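Local coordinates for protein probable mRNA-capping enzyme (PDB 3BGY) that removes the terminal phosphate from the 5'-triphosphate end of mRNA as the triphosphatase domain of a multifunctional viral capping enzyme, at residues G132-I137 and A141-S146; F38-K43 and N222-E227; V86-Q91 and G95-K100; Y112-D117 and P162-S167. All blocks are in the same frame, centred on the assembly; numbering follows the deposited sequence. Where two conformers were deposited one is given.

Contact 1: G132-I137 and A141-S146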
loop_
_atom_site.group_PDB
_atom_site.type_symbol
_atom_site.label_atom_id
_atom_site.label_comp_id
_atom_site.label_asym_id
_atom_site.label_seq_id
_atom_site.Cartn_x
_atom_site.Cartn_y
_atom_site.Cartn_z
ATOM N N GLY A 132 2.369 13.928 3.790
ATOM C CA GLY A 132 2.772 13.554 2.456
ATOM C C GLY A 132 2.555 14.499 1.298
ATOM O O GLY A 132 1.626 15.316 1.322
ATOM N N LYS A 133 3.470 14.424 0.327
ATOM C CA LYS A 133 3.386 15.211 -0.895
ATOM C C LYS A 133 2.917 14.229 -1.974
ATOM O O LYS A 133 3.318 13.069 -1.998
ATOM C CB LYS A 133 4.746 15.825 -1.261
ATOM C CG LYS A 133 4.730 16.715 -2.509
ATOM C CD LYS A 133 5.952 17.631 -2.583
ATOM C CE LYS A 133 6.053 18.332 -3.945
ATOM N NZ LYS A 133 4.881 19.190 -4.280
ATOM N N LEU A 134 2.005 14.685 -2.815
ATOM C CA LEU A 134 1.477 13.870 -3.886
ATOM C C LEU A 134 1.405 14.728 -5.125
ATOM O O LEU A 134 0.787 15.799 -5.092
ATOM C CB LEU A 134 0.060 13.377 -3.534
ATOM C CG LEU A 134 -0.617 12.260 -4.350
ATOM C CD1 LEU A 134 -1.553 11.495 -3.438
ATOM C CD2 LEU A 134 -1.383 12.777 -5.545
ATOM N N ILE A 135 2.056 14.292 -6.199
ATOM C CA ILE A 135 1.980 15.037 -7.454
ATOM C C ILE A 135 1.520 14.171 -8.616
ATOM O O ILE A 135 1.814 12.971 -8.685
ATOM C CB ILE A 135 3.297 15.785 -7.838
ATOM C CG1 ILE A 135 4.481 14.826 -7.935
ATOM C CG2 ILE A 135 3.579 16.939 -6.858
ATOM C CD1 ILE A 135 5.660 15.434 -8.643
ATOM N N GLY A 136 0.734 14.786 -9.492
ATOM C CA GLY A 136 0.244 14.115 -10.679
ATOM C C GLY A 136 1.259 14.480 -11.749
ATOM O O GLY A 136 2.022 15.437 -11.589
ATOM N N ILE A 137 1.345 13.663 -12.784
ATOM C CA ILE A 137 2.311 13.893 -13.855
ATOM C C ILE A 137 1.549 14.270 -15.109
ATOM O O ILE A 137 0.590 13.593 -15.468
ATOM C CB ILE A 137 3.172 12.613 -14.082
ATOM C CG1 ILE A 137 3.976 12.292 -12.807
ATOM C CG2 ILE A 137 4.065 12.729 -15.323
ATOM C CD1 ILE A 137 4.944 13.392 -12.349
ATOM N N ALA A 141 -0.273 8.578 -16.998
ATOM C CA ALA A 141 -1.230 8.128 -15.990
ATOM C C ALA A 141 -0.602 7.556 -14.705
ATOM O O ALA A 141 -0.767 6.369 -14.374
ATOM C CB ALA A 141 -2.201 7.123 -16.629
ATOM N N ILE A 142 0.141 8.415 -14.006
ATOM C CA ILE A 142 0.786 8.056 -12.733
ATOM C C ILE A 142 0.792 9.180 -11.755
ATOM O O ILE A 142 0.637 10.356 -12.134
ATOM C CB ILE A 142 2.305 7.675 -12.879
ATOM C CG1 ILE A 142 3.072 8.677 -13.746
ATOM C CG2 ILE A 142 2.450 6.290 -13.358
ATOM C CD1 ILE A 142 4.577 8.530 -13.702
ATOM N N THR A 143 0.887 8.817 -10.478
ATOM C CA THR A 143 1.032 9.799 -9.423
ATOM C C THR A 143 2.277 9.414 -8.649
ATOM O O THR A 143 2.637 8.244 -8.622
ATOM C CB THR A 143 -0.172 9.940 -8.472
ATOM O OG1 THR A 143 -0.454 8.704 -7.809
ATOM C CG2 THR A 143 -1.401 10.413 -9.222
ATOM N N ILE A 144 2.991 10.401 -8.116
ATOM C CA ILE A 144 4.194 10.114 -7.329
ATOM C C ILE A 144 3.780 10.546 -5.919
ATOM O O ILE A 144 3.312 11.665 -5.721
ATOM C CB ILE A 144 5.411 10.986 -7.758
ATOM C CG1 ILE A 144 5.581 11.082 -9.282
ATOM C CG2 ILE A 144 6.667 10.497 -7.085
ATOM C CD1 ILE A 144 6.067 9.865 -9.987
ATOM N N LYS A 145 4.000 9.694 -4.923
ATOM C CA LYS A 145 3.569 10.013 -3.573
ATOM C C LYS A 145 4.612 9.669 -2.548
ATOM O O LYS A 145 5.293 8.650 -2.677
ATOM C CB LYS A 145 2.295 9.195 -3.246
ATOM C CG LYS A 145 1.581 9.448 -1.897
ATOM C CD LYS A 145 0.534 8.356 -1.635
ATOM C CE LYS A 145 -0.349 8.659 -0.422
ATOM N NZ LYS A 145 -1.252 7.514 -0.079
ATOM N N SER A 146 4.766 10.566 -1.590
ATOM C CA SER A 146 5.651 10.319 -0.477
ATOM C C SER A 146 4.686 10.397 0.686
ATOM O O SER A 146 3.759 11.223 0.664
ATOM C CB SER A 146 6.719 11.401 -0.349
ATOM O OG SER A 146 7.723 11.006 0.575
HETATM O O HOH W 1 -1.210 12.163 -13.043
#

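Contact 2: F38-K43 and N222-E227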
loop_
_atom_site.group_PDB
_atom_site.type_symbol
_atom_site.label_atom_id
_atom_site.label_comp_id
_atom_site.label_asym_id
_atom_site.label_seq_id
_atom_site.Cartn_x
_atom_site.Cartn_y
_atom_site.Cartn_z
ATOM N N PHE A 38 8.139 6.010 -0.576
ATOM C CA PHE A 38 8.057 6.688 -1.869
ATOM C C PHE A 38 7.440 5.663 -2.816
ATOM O O PHE A 38 8.001 4.588 -3.056
ATOM C CB PHE A 38 9.461 7.111 -2.305
ATOM C CG PHE A 38 9.496 7.929 -3.568
ATOM C CD1 PHE A 38 9.400 7.308 -4.822
ATOM C CD2 PHE A 38 9.671 9.309 -3.508
ATOM C CE1 PHE A 38 9.488 8.034 -6.016
ATOM C CE2 PHE A 38 9.765 10.072 -4.715
ATOM C CZ PHE A 38 9.673 9.422 -5.962
ATOM N N GLU A 39 6.376 6.092 -3.493
ATOM C CA GLU A 39 5.610 5.201 -4.344
ATOM C C GLU A 39 5.152 5.868 -5.631
ATOM O O GLU A 39 4.770 7.042 -5.597
ATOM C CB GLU A 39 4.369 4.803 -3.501
ATOM C CG GLU A 39 3.178 4.157 -4.170
ATOM C CD GLU A 39 2.030 3.890 -3.193
ATOM O OE1 GLU A 39 2.215 3.094 -2.250
ATOM O OE2 GLU A 39 0.940 4.466 -3.383
ATOM N N VAL A 40 5.238 5.139 -6.740
ATOM C CA VAL A 40 4.687 5.654 -8.005
ATOM C C VAL A 40 3.479 4.755 -8.261
ATOM O O VAL A 40 3.627 3.556 -8.427
ATOM C CB VAL A 40 5.662 5.594 -9.172
ATOM C CG1 VAL A 40 5.010 6.241 -10.416
ATOM C CG2 VAL A 40 6.931 6.361 -8.833
ATOM N N SER A 41 2.290 5.356 -8.296
ATOM C CA SER A 41 1.044 4.614 -8.491
ATOM C C SER A 41 0.587 4.741 -9.945
ATOM O O SER A 41 0.460 5.854 -10.461
ATOM C CB SER A 41 -0.036 5.147 -7.523
ATOM O OG SER A 41 -1.311 4.574 -7.792
ATOM N N PHE A 42 0.394 3.598 -10.606
ATOM C CA PHE A 42 -0.045 3.567 -12.004
ATOM C C PHE A 42 -1.549 3.504 -12.043
ATOM O O PHE A 42 -2.146 2.681 -11.365
ATOM C CB PHE A 42 0.563 2.384 -12.752
ATOM C CG PHE A 42 2.032 2.500 -12.974
ATOM C CD1 PHE A 42 2.937 2.273 -11.926
ATOM C CD2 PHE A 42 2.531 2.885 -14.240
ATOM C CE1 PHE A 42 4.347 2.434 -12.129
ATOM C CE2 PHE A 42 3.954 3.046 -14.440
ATOM C CZ PHE A 42 4.836 2.818 -13.377
ATOM N N LYS A 43 -2.165 4.419 -12.792
ATOM C CA LYS A 43 -3.627 4.457 -12.862
ATOM C C LYS A 43 -4.193 3.661 -14.035
ATOM O O LYS A 43 -3.459 3.208 -14.893
ATOM C CB LYS A 43 -4.117 5.917 -12.910
ATOM C CG LYS A 43 -3.551 6.829 -11.797
ATOM C CD LYS A 43 -3.833 6.281 -10.396
ATOM C CE LYS A 43 -3.219 7.117 -9.305
ATOM N NZ LYS A 43 -3.344 6.480 -7.964
ATOM N N ASN A 222 16.857 9.614 -12.708
ATOM C CA ASN A 222 17.019 9.111 -14.062
ATOM C C ASN A 222 16.840 7.593 -14.090
ATOM O O ASN A 222 16.302 7.049 -15.043
ATOM C CB ASN A 222 18.351 9.576 -14.649
ATOM C CG ASN A 222 18.365 11.074 -14.852
ATOM O OD1 ASN A 222 17.695 11.578 -15.761
ATOM N ND2 ASN A 222 19.002 11.795 -13.944
ATOM N N THR A 223 17.283 6.932 -13.015
ATOM C CA THR A 223 17.062 5.477 -12.865
ATOM C C THR A 223 15.541 5.213 -12.678
ATOM O O THR A 223 14.977 4.270 -13.283
ATOM C CB THR A 223 17.858 4.966 -11.657
ATOM O OG1 THR A 223 19.216 5.338 -11.841
ATOM C CG2 THR A 223 17.784 3.455 -11.508
ATOM N N LEU A 224 14.874 6.067 -11.893
ATOM C CA LEU A 224 13.428 5.936 -11.665
ATOM C C LEU A 224 12.669 6.099 -12.974
ATOM O O LEU A 224 11.798 5.283 -13.281
ATOM C CB LEU A 224 12.939 6.977 -10.661
ATOM C CG LEU A 224 11.426 7.076 -10.391
ATOM C CD1 LEU A 224 10.944 5.821 -9.674
ATOM C CD2 LEU A 224 11.114 8.301 -9.584
ATOM N N GLU A 225 13.080 7.084 -13.785
ATOM C CA GLU A 225 12.398 7.347 -15.060
ATOM C C GLU A 225 12.562 6.150 -15.985
ATOM O O GLU A 225 11.590 5.728 -16.610
ATOM C CB GLU A 225 12.945 8.630 -15.713
ATOM C CG GLU A 225 12.056 9.220 -16.781
ATOM C CD GLU A 225 12.439 10.659 -17.144
ATOM O OE1 GLU A 225 13.614 11.047 -16.989
ATOM O OE2 GLU A 225 11.542 11.414 -17.559
ATOM N N SER A 226 13.758 5.546 -16.010
ATOM C CA SER A 226 14.012 4.353 -16.836
ATOM C C SER A 226 13.151 3.182 -16.364
ATOM O O SER A 226 12.591 2.453 -17.172
ATOM C CB SER A 226 15.472 3.932 -16.767
ATOM O OG SER A 226 16.289 4.887 -17.406
ATOM N N GLU A 227 13.009 3.044 -15.046
ATOM C CA GLU A 227 12.187 1.954 -14.496
ATOM C C GLU A 227 10.704 2.179 -14.799
ATOM O O GLU A 227 9.993 1.238 -15.161
ATOM C CB GLU A 227 12.420 1.783 -12.990
ATOM C CG GLU A 227 13.743 1.106 -12.702
ATOM C CD GLU A 227 13.997 0.804 -11.234
ATOM O OE1 GLU A 227 13.067 0.936 -10.408
ATOM O OE2 GLU A 227 15.154 0.441 -10.911
#

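Contact 3: V86-Q91 and G95-K100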
loop_
_atom_site.group_PDB
_atom_site.type_symbol
_atom_site.label_atom_id
_atom_site.label_comp_id
_atom_site.label_asym_id
_atom_site.label_seq_id
_atom_site.Cartn_x
_atom_site.Cartn_y
_atom_site.Cartn_z
ATOM N N VAL A 86 -4.401 -2.131 10.463
ATOM C CA VAL A 86 -3.919 -3.454 10.814
ATOM C C VAL A 86 -4.066 -4.371 9.589
ATOM O O VAL A 86 -5.137 -4.408 8.965
ATOM C CB VAL A 86 -4.707 -4.039 12.004
ATOM C CG1 VAL A 86 -4.403 -5.509 12.188
ATOM C CG2 VAL A 86 -4.363 -3.275 13.265
ATOM N N SER A 87 -3.003 -5.093 9.234
ATOM C CA SER A 87 -3.066 -6.050 8.131
ATOM C C SER A 87 -2.975 -7.455 8.732
ATOM O O SER A 87 -1.997 -7.755 9.411
ATOM C CB SER A 87 -1.896 -5.848 7.163
ATOM O OG SER A 87 -1.852 -4.500 6.714
ATOM N N LEU A 88 -3.979 -8.279 8.472
ATOM C CA LEU A 88 -4.026 -9.663 8.979
ATOM C C LEU A 88 -3.612 -10.603 7.862
ATOM O O LEU A 88 -4.316 -10.708 6.855
ATOM C CB LEU A 88 -5.435 -9.991 9.458
ATOM C CG LEU A 88 -5.989 -9.146 10.603
ATOM C CD1 LEU A 88 -7.404 -9.612 10.949
ATOM C CD2 LEU A 88 -5.082 -9.265 11.839
ATOM N N PHE A 89 -2.493 -11.315 8.067
ATOM C CA PHE A 89 -1.958 -12.232 7.057
ATOM C C PHE A 89 -2.290 -13.699 7.291
ATOM O O PHE A 89 -2.159 -14.526 6.389
ATOM C CB PHE A 89 -0.433 -12.069 6.935
ATOM C CG PHE A 89 -0.013 -10.779 6.286
ATOM C CD1 PHE A 89 0.154 -9.619 7.064
ATOM C CD2 PHE A 89 0.257 -10.718 4.903
ATOM C CE1 PHE A 89 0.577 -8.408 6.477
ATOM C CE2 PHE A 89 0.691 -9.501 4.308
ATOM C CZ PHE A 89 0.849 -8.350 5.093
ATOM N N ASN A 90 -2.686 -14.035 8.514
ATOM C CA ASN A 90 -3.019 -15.436 8.805
ATOM C C ASN A 90 -4.466 -15.710 8.345
ATOM O O ASN A 90 -5.390 -15.102 8.850
ATOM C CB ASN A 90 -2.824 -15.687 10.300
ATOM C CG ASN A 90 -3.158 -17.105 10.697
ATOM O OD1 ASN A 90 -4.315 -17.426 10.924
ATOM N ND2 ASN A 90 -2.150 -17.964 10.738
ATOM N N GLN A 91 -4.640 -16.643 7.403
ATOM C CA GLN A 91 -5.965 -16.961 6.844
ATOM C C GLN A 91 -7.021 -17.440 7.826
ATOM O O GLN A 91 -8.186 -17.062 7.707
ATOM C CB GLN A 91 -5.848 -17.912 5.640
ATOM C CG GLN A 91 -4.781 -17.518 4.598
ATOM C CD GLN A 91 -4.988 -16.128 4.008
ATOM O OE1 GLN A 91 -6.015 -15.855 3.374
ATOM N NE2 GLN A 91 -4.027 -15.228 4.254
ATOM N N GLY A 95 -10.583 -15.338 8.818
ATOM C CA GLY A 95 -11.876 -16.010 8.887
ATOM C C GLY A 95 -12.535 -15.844 10.236
ATOM O O GLY A 95 -13.740 -15.603 10.314
ATOM N N GLU A 96 -11.722 -15.907 11.294
ATOM C CA GLU A 96 -12.191 -15.749 12.670
ATOM C C GLU A 96 -12.670 -14.336 12.936
ATOM O O GLU A 96 -13.694 -14.142 13.587
ATOM C CB GLU A 96 -11.103 -16.130 13.666
ATOM C CG GLU A 96 -10.958 -17.631 13.857
ATOM C CD GLU A 96 -10.027 -17.986 14.997
ATOM O OE1 GLU A 96 -10.141 -17.371 16.083
ATOM O OE2 GLU A 96 -9.186 -18.890 14.814
ATOM N N PHE A 97 -11.956 -13.362 12.371
ATOM C CA PHE A 97 -12.313 -11.959 12.511
ATOM C C PHE A 97 -13.671 -11.700 11.840
ATOM O O PHE A 97 -14.532 -11.066 12.440
ATOM C CB PHE A 97 -11.227 -11.069 11.890
ATOM C CG PHE A 97 -11.569 -9.595 11.881
ATOM C CD1 PHE A 97 -11.380 -8.807 13.019
ATOM C CD2 PHE A 97 -12.134 -9.007 10.737
ATOM C CE1 PHE A 97 -11.753 -7.436 13.027
ATOM C CE2 PHE A 97 -12.515 -7.637 10.726
ATOM C CZ PHE A 97 -12.327 -6.856 11.870
ATOM N N ILE A 98 -13.822 -12.154 10.595
ATOM C CA ILE A 98 -15.061 -11.966 9.839
ATOM C C ILE A 98 -16.271 -12.604 10.523
ATOM O O ILE A 98 -17.280 -11.933 10.711
ATOM C CB ILE A 98 -14.932 -12.469 8.371
ATOM C CG1 ILE A 98 -13.925 -11.594 7.614
ATOM C CG2 ILE A 98 -16.318 -12.458 7.638
ATOM C CD1 ILE A 98 -13.545 -12.112 6.248
ATOM N N THR A 99 -16.153 -13.871 10.922
ATOM C CA THR A 99 -17.253 -14.571 11.585
ATOM C C THR A 99 -17.629 -13.943 12.930
ATOM O O THR A 99 -18.819 -13.747 13.207
ATOM C CB THR A 99 -16.962 -16.085 11.782
ATOM O OG1 THR A 99 -15.743 -16.258 12.511
ATOM C CG2 THR A 99 -16.850 -16.791 10.448
ATOM N N LYS A 100 -16.618 -13.559 13.712
ATOM C CA LYS A 100 -16.836 -12.953 15.030
ATOM C C LYS A 100 -17.372 -11.518 14.984
ATOM O O LYS A 100 -18.288 -11.178 15.734
ATOM C CB LYS A 100 -15.549 -12.989 15.874
ATOM C CG LYS A 100 -15.731 -12.570 17.348
ATOM C CD LYS A 100 -14.464 -12.729 18.184
ATOM C CE LYS A 100 -14.729 -12.345 19.650
ATOM N NZ LYS A 100 -13.540 -12.518 20.531
#

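Contact 4: Y112-D117 and P162-S167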
loop_
_atom_site.group_PDB
_atom_site.type_symbol
_atom_site.label_atom_id
_atom_site.label_comp_id
_atom_site.label_asym_id
_atom_site.label_seq_id
_atom_site.Cartn_x
_atom_site.Cartn_y
_atom_site.Cartn_z
ATOM N N TYR A 112 -11.010 -3.618 19.446
ATOM C CA TYR A 112 -10.320 -4.878 19.158
ATOM C C TYR A 112 -9.090 -4.572 18.309
ATOM O O TYR A 112 -7.991 -5.040 18.609
ATOM C CB TYR A 112 -11.235 -5.889 18.436
ATOM C CG TYR A 112 -10.521 -7.159 17.935
ATOM C CD1 TYR A 112 -10.217 -8.225 18.818
ATOM C CD2 TYR A 112 -10.112 -7.282 16.578
ATOM C CE1 TYR A 112 -9.522 -9.390 18.360
ATOM C CE2 TYR A 112 -9.409 -8.441 16.116
ATOM C CZ TYR A 112 -9.125 -9.479 17.012
ATOM O OH TYR A 112 -8.449 -10.591 16.560
ATOM N N ILE A 113 -9.268 -3.735 17.283
ATOM C CA ILE A 113 -8.152 -3.383 16.397
ATOM C C ILE A 113 -6.970 -2.714 17.127
ATOM O O ILE A 113 -5.816 -3.140 16.951
ATOM C CB ILE A 113 -8.657 -2.560 15.150
ATOM C CG1 ILE A 113 -9.572 -3.428 14.291
ATOM C CG2 ILE A 113 -7.489 -2.024 14.293
ATOM C CD1 ILE A 113 -8.925 -4.691 13.668
ATOM N N VAL A 114 -7.244 -1.724 17.975
ATOM C CA VAL A 114 -6.167 -1.067 18.719
ATOM C C VAL A 114 -5.587 -1.929 19.856
ATOM O O VAL A 114 -4.532 -1.598 20.395
ATOM C CB VAL A 114 -6.536 0.356 19.257
ATOM C CG1 VAL A 114 -6.883 1.281 18.106
ATOM C CG2 VAL A 114 -7.667 0.303 20.297
ATOM N N SER A 115 -6.247 -3.046 20.170
ATOM C CA SER A 115 -5.783 -3.947 21.237
ATOM C C SER A 115 -4.760 -4.955 20.727
ATOM O O SER A 115 -4.013 -5.531 21.517
ATOM C CB SER A 115 -6.961 -4.704 21.875
ATOM O OG SER A 115 -7.329 -5.867 21.130
ATOM N N LEU A 116 -4.747 -5.180 19.410
ATOM C CA LEU A 116 -3.834 -6.128 18.797
ATOM C C LEU A 116 -2.380 -5.754 18.912
ATOM O O LEU A 116 -1.999 -4.593 18.778
ATOM C CB LEU A 116 -4.182 -6.369 17.310
ATOM C CG LEU A 116 -5.476 -7.122 16.964
ATOM C CD1 LEU A 116 -5.652 -7.197 15.446
ATOM C CD2 LEU A 116 -5.426 -8.538 17.549
ATOM N N ASP A 117 -1.582 -6.767 19.225
ATOM C CA ASP A 117 -0.142 -6.638 19.327
ATOM C C ASP A 117 0.417 -7.062 17.964
ATOM O O ASP A 117 -0.105 -7.995 17.346
ATOM C CB ASP A 117 0.411 -7.575 20.412
ATOM C CG ASP A 117 0.158 -7.069 21.814
ATOM O OD1 ASP A 117 0.218 -5.838 22.035
ATOM O OD2 ASP A 117 -0.074 -7.914 22.702
ATOM N N PRO A 162 -3.586 5.571 19.529
ATOM C CA PRO A 162 -4.668 6.563 19.426
ATOM C C PRO A 162 -5.943 6.191 20.188
ATOM O O PRO A 162 -6.344 5.026 20.233
ATOM C CB PRO A 162 -4.904 6.655 17.927
ATOM C CG PRO A 162 -4.539 5.304 17.424
ATOM C CD PRO A 162 -3.277 5.019 18.192
ATOM N N LYS A 163 -6.554 7.197 20.793
ATOM C CA LYS A 163 -7.759 7.002 21.577
ATOM C C LYS A 163 -9.011 6.821 20.737
ATOM O O LYS A 163 -9.268 7.596 19.820
ATOM C CB LYS A 163 -7.956 8.139 22.597
ATOM C CG LYS A 163 -7.615 9.548 22.111
ATOM C CD LYS A 163 -8.759 10.536 22.306
ATOM C CE LYS A 163 -8.421 11.899 21.709
ATOM N NZ LYS A 163 -9.630 12.755 21.533
ATOM N N ILE A 164 -9.756 5.761 21.045
ATOM C CA ILE A 164 -11.012 5.468 20.358
ATOM C C ILE A 164 -12.114 6.317 20.985
ATOM O O ILE A 164 -12.408 6.182 22.175
ATOM C CB ILE A 164 -11.353 3.949 20.419
ATOM C CG1 ILE A 164 -10.280 3.133 19.674
ATOM C CG2 ILE A 164 -12.757 3.661 19.860
ATOM C CD1 ILE A 164 -9.958 3.646 18.235
ATOM N N THR A 165 -12.670 7.233 20.192
ATOM C CA THR A 165 -13.747 8.107 20.664
ATOM C C THR A 165 -15.117 7.532 20.324
ATOM O O THR A 165 -16.117 7.852 20.977
ATOM C CB THR A 165 -13.657 9.543 20.066
ATOM O OG1 THR A 165 -13.941 9.516 18.664
ATOM C CG2 THR A 165 -12.261 10.158 20.292
ATOM N N GLY A 166 -15.149 6.669 19.315
ATOM C CA GLY A 166 -16.396 6.074 18.862
ATOM C C GLY A 166 -16.896 6.684 17.555
ATOM O O GLY A 166 -17.868 6.198 16.979
ATOM N N SER A 167 -16.247 7.751 17.093
ATOM C CA SER A 167 -16.641 8.419 15.853
ATOM C C SER A 167 -15.707 8.066 14.679
ATOM O O SER A 167 -15.666 8.761 13.652
ATOM C CB SER A 167 -16.689 9.939 16.059
ATOM O OG SER A 167 -15.386 10.494 16.120
#

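Contact 1: G132-I137 and A141-S146
Ile137 crosses Ile142 at a slant, its CG1 lying 3.8 Å from Ile142 CG1, and pushes its tip on to the next residue of that face, with Ile137 CD1 3.9 Å from CG1 of Ile144. Ile142 can meet it because its own CG1 is tucked between the backbone N and the carbonyl carbon (chi1 47°), which swings the branch toward the partner strand. Ile14 and Phe15, together with helices 17-32 and 221-235, cover this apolar face. The two segments are the neighbouring ends of the antiparallel hairpin formed by strands 122-136 and 142-152, part of the closed eight-stranded barrel of a tunnel triphosphatase. Ile135 and Ile144 form a hydrogen-bonded pair, with Ile135 N to Ile144 O at 3.0 Å and Ile144 N to Ile135 O at 2.9 Å. Two residues further from the turn, Ser146 N reaches Lys133 O at 2.9 Å in an almost straight bond (172° at the hydrogen). Toward the turn the strands part: Ile137 N and Ile142 O, 3.4 Å apart, keep a weak bond, and a water joins the same two atoms, accepting from the former and donating to the latter. On the other face, which looks into the barrel, the non-hydrogen-bonded neighbours Leu134 and Lys145 touch through Leu134 CD1 and the aliphatic Lys145 CG, 4.0 Å apart.

Contact 2: F38-K43 and N222-E227
Leu224 points from its helix toward the strand and splits its two methyls between two residues there: CD2 goes to the ring of Phe38, CD1 to Val40. The first torsion sets Leu224 CG opposite the backbone N (chi1 175°), and the second (chi2 68°) turns the fork so that each methyl faces a different partner. Leu224 CD2 lies 3.9 Å from Phe38 CE1 and 4.1 Å from Phe38 CZ, so the methyl meets the far end of the ring. Phe38 and Leu224 approach from opposite directions, and the extended Phe38 side chain, its CG also anti to N (chi1 -175°), brings that end of the ring to the helix. Val40 is shorter and meets the leucine at a slant; its CG2 branch, which lies beside the backbone N and anti to the carbonyl carbon, does the touching, 4.1 Å from Leu224 CD1. All three residues are buried, and the backbones stay well apart, Val40 CA being 9.5 Å from Leu224 CA. Strand 36-42 is a stave of the antiparallel barrel of the triphosphatase domain, and helix 221-235, which lies at the end of the chain, packs on the outside of that wall. Phe38 is also wrapped by Ile23, Met26, Leu27 and Tyr30 of helix 17-32, while Leu224 leans on Leu213 of the adjoining strand 208-215. The alternate residues Glu39 and Ser41 belong to the inner face, where the Glu39 carboxylate lies close to that of Glu214 of strand 208-215.

Contact 3: V86-Q91 and G95-K100
Leu88 and Phe97 make the apolar part of this strand-to-helix turn, in which strand 83-88 of the barrel leads through Phe89 and Asn90 directly into helix 91-101. Their side chains cross at about a right angle, and the touch is a light one: Leu88 CD1 is 4.2 Å from Phe97 CB, near the base of the aromatic side chain. The first torsion of Phe97 (175°) sets CG opposite the backbone N and carries the ring beyond the leucine to Leu72 of the barrel and to Ile109 and Ile113 of helix 106-115, so this buried phenylalanine joins both helices to the outer wall.

The polar contacts set the start of the helix. Asn90 occupies the N-cap position, where its OD1 accepts from Gln93 N. Gln91, first in the helix, accepts through its O from Gly95 N at 3.2 Å, an i to i+4 helical bond. Gln91 also curls its side chain back over the turn, where the main acceptor of its amide nitrogen is Asn70 O, next to Tyr71 and Leu72 in strand 66-77. The other is Phe89 O, 2.9 Å from Gln91 NE2, in a bent bond (132° at the hydrogen) whose donor stands above the carbonyl plane, 51° out of it.

Contact 4: Y112-D117 and P162-S167
Pro162 opens the contact with its backbone: its O lies 4.3 Å from Val114 CG1, at the last turn of helix 106-115. The pyrrolidine ring is turned to Tyr84 and Phe78, and an acetate ion, probably from the crystallisation liquor, sits about 4 Å from it. Lys163 points away from the helix. Ile164 then points back and carries the main touch. It and Val114 slide past each other in opposite directions, so each branch finds its own partner: Ile164 CD1 is 3.9 Å from Val114 CG1, and Ile164 CG1 is 3.9 Å from Val114 CG2. Both methyls of the valine can be used because CG1 lies beside the backbone N and CG2 between N and the carbonyl carbon (chi1 -60°). Leu76 of the barrel wall touches both Val114 and Ile164.

Beyond Ile164 the loop folds on itself. Thr165 OG1 accepts from Ser167 N in a weak bond of 3.3 Å, the geometry of an ST turn, and also from Ser167 OG at 3.1 Å; Gly166 between them takes a positive phi of 105°. On the first segment the helix is ending: Ser115 OG bends back to Tyr112 O at 2.7 Å, an oxygen that also accepts from Ser115 N. Lys161 NZ, from the residue just before Pro162, hydrogen-bonds to Val114 O and Leu116 O, at the end of the helix. The contact lays the loop between strands 142-152 and 169-183 against a helix packed outside the barrel of a tunnel triphosphatase.

Overall arrangement
The four contacts fall into two groups along the barrel. Contacts 1 and 2 have centres about 10 Å apart and share neighbouring strands: Lys145 N lies 2.8 Å from Glu39 O, and Ile144 CG2 packs 3.4 Å from Phe38 CZ. Contacts 3 and 4, with centres about 16 Å apart, are joined by consecutive helices; Val86 CG2 is 3.5 Å from Ile113 CG2, and Phe97 CD1 is 3.7 Å from Tyr112 CE2. The groups do not touch, the centres of contacts 1 and 3 being about 32 Å apart, yet strands 122-136 and 83-88 adjoin within the one sheet. Helices thus pack outside both regions of the barrel whose interior forms the tunnel of this enzyme class.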